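YARHG domain-containing protein (Legionella pneumophila subsp. pneumophila, PDB 4G2A) is of unknown function but, as a two-domain protein joining a DUF4424 region to a YARHG domain, may bind a nutrient. Local coordinates at residues A[279-283]-A[284-288]. Residues are numbered along the deposited sequence; the frame is centred on the assembly and turned at random.
Sequences RQFQS and PDLQE. With SO4 (sulfate ion), chain C.
The backbone oxygen of Ser-283 receives two N-H groups from the first turn of helix 284-291, a compact example of the N-terminal end of a helix within the YARHG domain. Gln-287 N meets Ser-283 O at 2.8 Å as the first regular helical bond, while Leu-286 N adds a weak one. Ser-283 holds the N-cap position, yet its hydroxyl does not cap the helix; Ser-283 OG instead donates to O2 of a sulfate that was probably picked up during crystallisation. A chi1 of -61° sets OG beside the residue's own backbone N, and hydroxyl and amide N-H thus reach two different oxygens, O2 and O4. Gln-282 N gives O1 a nearly straight bond of 2.8 Å, and Arg-279 NH1 adds weak bonds to O1 and O3. Sulfate O4 lies 3.4 Å from Leu-286 CD1 and at the edge of the Phe-281 ring, whose CD1 meets Leu-286 CD1 at 3.7 Å. Phe-281 also stacks on Phe-290, and Leu-286 rests on Arg-267 and Asn-271 of helix 263-275; Asp-285 OD2 forms a salt bridge with Arg-267. The outstretched Gln-287 chain reaches back to the loop, where its NE2 meets Phe-281 O at 2.7 Å, on a lone pair in the carbonyl plane, though the oxygen is tilted 19° from the Gln-287 amide plane.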
ATOM      1  N   ARG A 279     -16.247  12.906  15.742  1.00 35.57           N
ATOM      2  CA  ARG A 279     -17.200  13.580  16.618  1.00 35.70           C
ATOM      3  C   ARG A 279     -18.187  14.347  15.755  1.00 41.63           C
ATOM      4  O   ARG A 279     -17.788  14.906  14.737  1.00 39.73           O
ATOM      5  CB  ARG A 279     -16.477  14.528  17.578  1.00 32.19           C
ATOM      6  CG  ARG A 279     -17.408  15.181  18.604  1.00 35.12           C
ATOM      7  CD  ARG A 279     -16.749  16.366  19.248  1.00 38.70           C
ATOM      8  NE  ARG A 279     -17.590  16.943  20.288  1.00 47.86           N
ATOM      9  CZ  ARG A 279     -18.503  17.882  20.079  1.00 59.68           C
ATOM     10  NH1 ARG A 279     -18.716  18.349  18.858  1.00 45.22           N
ATOM     11  NH2 ARG A 279     -19.222  18.350  21.089  1.00 46.33           N
ATOM     12  N   GLN A 280     -19.467  14.333  16.128  1.00 42.16           N
ATOM     13  CA  GLN A 280     -20.496  15.044  15.374  1.00 44.45           C
ATOM     14  C   GLN A 280     -20.602  16.462  15.916  1.00 48.74           C
ATOM     15  O   GLN A 280     -20.604  16.659  17.136  1.00 48.64           O
ATOM     16  CB  GLN A 280     -21.827  14.290  15.413  1.00 48.72           C
ATOM     17  CG  GLN A 280     -21.825  13.100  14.446  1.00 70.90           C
ATOM     18  CD  GLN A 280     -22.403  11.845  15.045  1.00 88.85           C
ATOM     19  OE1 GLN A 280     -21.789  11.190  15.902  1.00 85.93           O
ATOM     20  NE2 GLN A 280     -23.593  11.474  14.590  1.00 74.18           N
ATOM     21  N   PHE A 281     -20.628  17.454  15.012  1.00 44.94           N
ATOM     22  CA  PHE A 281     -20.634  18.864  15.397  1.00 44.70           C
ATOM     23  C   PHE A 281     -22.000  19.518  15.180  1.00 50.79           C
ATOM     24  O   PHE A 281     -22.580  19.398  14.102  1.00 52.85           O
ATOM     25  CB  PHE A 281     -19.522  19.625  14.639  1.00 44.79           C
ATOM     26  CG  PHE A 281     -18.140  19.116  15.003  1.00 43.02           C
ATOM     27  CD1 PHE A 281     -17.482  19.588  16.129  1.00 43.81           C
ATOM     28  CD2 PHE A 281     -17.514  18.142  14.234  1.00 43.03           C
ATOM     29  CE1 PHE A 281     -16.221  19.105  16.476  1.00 42.67           C
ATOM     30  CE2 PHE A 281     -16.262  17.645  14.592  1.00 43.57           C
ATOM     31  CZ  PHE A 281     -15.625  18.128  15.711  1.00 40.61           C
ATOM     32  N   GLN A 282     -22.501  20.199  16.230  1.00 46.11           N
ATOM     33  CA  GLN A 282     -23.775  20.907  16.243  1.00 47.96           C
ATOM     34  C   GLN A 282     -23.611  22.363  15.813  1.00 51.53           C
ATOM     35  O   GLN A 282     -24.553  22.925  15.262  1.00 54.29           O
ATOM     36  CB  GLN A 282     -24.440  20.833  17.631  1.00 49.99           C
ATOM     37  CG  GLN A 282     -24.789  19.409  18.101  1.00 57.64           C
ATOM     38  CD  GLN A 282     -25.956  18.738  17.385  1.00 76.46           C
ATOM     39  OE1 GLN A 282     -26.534  19.254  16.418  1.00 67.18           O
ATOM     40  NE2 GLN A 282     -26.341  17.557  17.862  1.00 72.02           N
ATOM     41  N   SER A 283     -22.419  22.961  16.027  1.00 45.69           N
ATOM     42  CA  SER A 283     -22.121  24.354  15.673  1.00 46.25           C
ATOM     43  C   SER A 283     -21.981  24.481  14.167  1.00 51.80           C
ATOM     44  O   SER A 283     -21.182  23.740  13.580  1.00 50.69           O
ATOM     45  CB  SER A 283     -20.856  24.849  16.374  1.00 47.99           C
ATOM     46  OG  SER A 283     -20.993  24.813  17.786  1.00 55.37           O
ATOM     47  N   PRO A 284     -22.758  25.399  13.536  1.00 50.20           N
ATOM     48  CA  PRO A 284     -22.733  25.518  12.063  1.00 51.33           C
ATOM     49  C   PRO A 284     -21.350  25.742  11.465  1.00 54.13           C
ATOM     50  O   PRO A 284     -21.009  25.055  10.505  1.00 52.84           O
ATOM     51  CB  PRO A 284     -23.639  26.717  11.787  1.00 56.47           C
ATOM     52  CG  PRO A 284     -24.536  26.799  12.966  1.00 61.48           C
ATOM     53  CD  PRO A 284     -23.746  26.323  14.135  1.00 53.69           C
ATOM     54  N   ASP A 285     -20.547  26.658  12.047  1.00 51.07           N
ATOM     55  CA  ASP A 285     -19.194  26.951  11.561  1.00 50.27           C
ATOM     56  C   ASP A 285     -18.315  25.689  11.520  1.00 51.29           C
ATOM     57  O   ASP A 285     -17.581  25.518  10.550  1.00 51.12           O
ATOM     58  CB  ASP A 285     -18.515  28.063  12.395  1.00 52.39           C
ATOM     59  CG  ASP A 285     -18.115  27.744  13.837  1.00 60.31           C
ATOM     60  OD1 ASP A 285     -18.788  26.897  14.473  1.00 59.97           O
ATOM     61  OD2 ASP A 285     -17.172  28.392  14.349  1.00 65.14           O
ATOM     62  N   LEU A 286     -18.423  24.800  12.545  1.00 44.83           N
ATOM     63  CA  LEU A 286     -17.650  23.562  12.644  1.00 41.64           C
ATOM     64  C   LEU A 286     -18.214  22.486  11.738  1.00 48.19           C
ATOM     65  O   LEU A 286     -17.441  21.787  11.083  1.00 46.58           O
ATOM     66  CB  LEU A 286     -17.588  23.039  14.092  1.00 39.24           C
ATOM     67  CG  LEU A 286     -16.853  23.887  15.109  1.00 41.20           C
ATOM     68  CD1 LEU A 286     -16.977  23.276  16.475  1.00 40.36           C
ATOM     69  CD2 LEU A 286     -15.386  24.050  14.750  1.00 40.18           C
ATOM     70  N   GLN A 287     -19.565  22.346  11.724  1.00 47.92           N
ATOM     71  CA  GLN A 287     -20.360  21.404  10.920  1.00 48.99           C
ATOM     72  C   GLN A 287     -19.950  21.496   9.459  1.00 53.52           C
ATOM     73  O   GLN A 287     -19.541  20.494   8.873  1.00 52.26           O
ATOM     74  CB  GLN A 287     -21.838  21.779  11.074  1.00 53.51           C
ATOM     75  CG  GLN A 287     -22.842  20.646  11.150  1.00 77.44           C
ATOM     76  CD  GLN A 287     -24.159  21.193  11.680  1.00102.58           C
ATOM     77  OE1 GLN A 287     -24.758  22.118  11.112  1.00103.92           O
ATOM     78  NE2 GLN A 287     -24.624  20.670  12.807  1.00 88.39           N
ATOM     79  N   GLU A 288     -19.996  22.736   8.909  1.00 52.59           N
ATOM     80  CA  GLU A 288     -19.655  23.108   7.541  1.00 54.24           C
ATOM     81  C   GLU A 288     -18.163  22.907   7.227  1.00 55.34           C
ATOM     82  O   GLU A 288     -17.845  22.487   6.106  1.00 56.23           O
ATOM     83  CB  GLU A 288     -20.041  24.568   7.269  1.00 58.66           C
ATOM     84  CG  GLU A 288     -20.353  24.821   5.801  1.00 78.98           C
ATOM     85  CD  GLU A 288     -20.049  26.213   5.282  1.00118.90           C
ATOM     86  OE1 GLU A 288     -20.435  27.203   5.946  1.00124.10           O
ATOM     87  OE2 GLU A 288     -19.466  26.313   4.178  1.00117.54           O
TER
HETATM   88  S   SO4 C 402     -20.389  21.487  18.586  1.00 48.14           S
HETATM   89  O1  SO4 C 402     -21.249  20.307  18.689  1.00 49.38           O
HETATM   90  O2  SO4 C 402     -21.108  22.651  19.089  1.00 49.66           O
HETATM   91  O3  SO4 C 402     -19.208  21.243  19.378  1.00 49.74           O
HETATM   92  O4  SO4 C 402     -19.970  21.761  17.228  1.00 48.07           O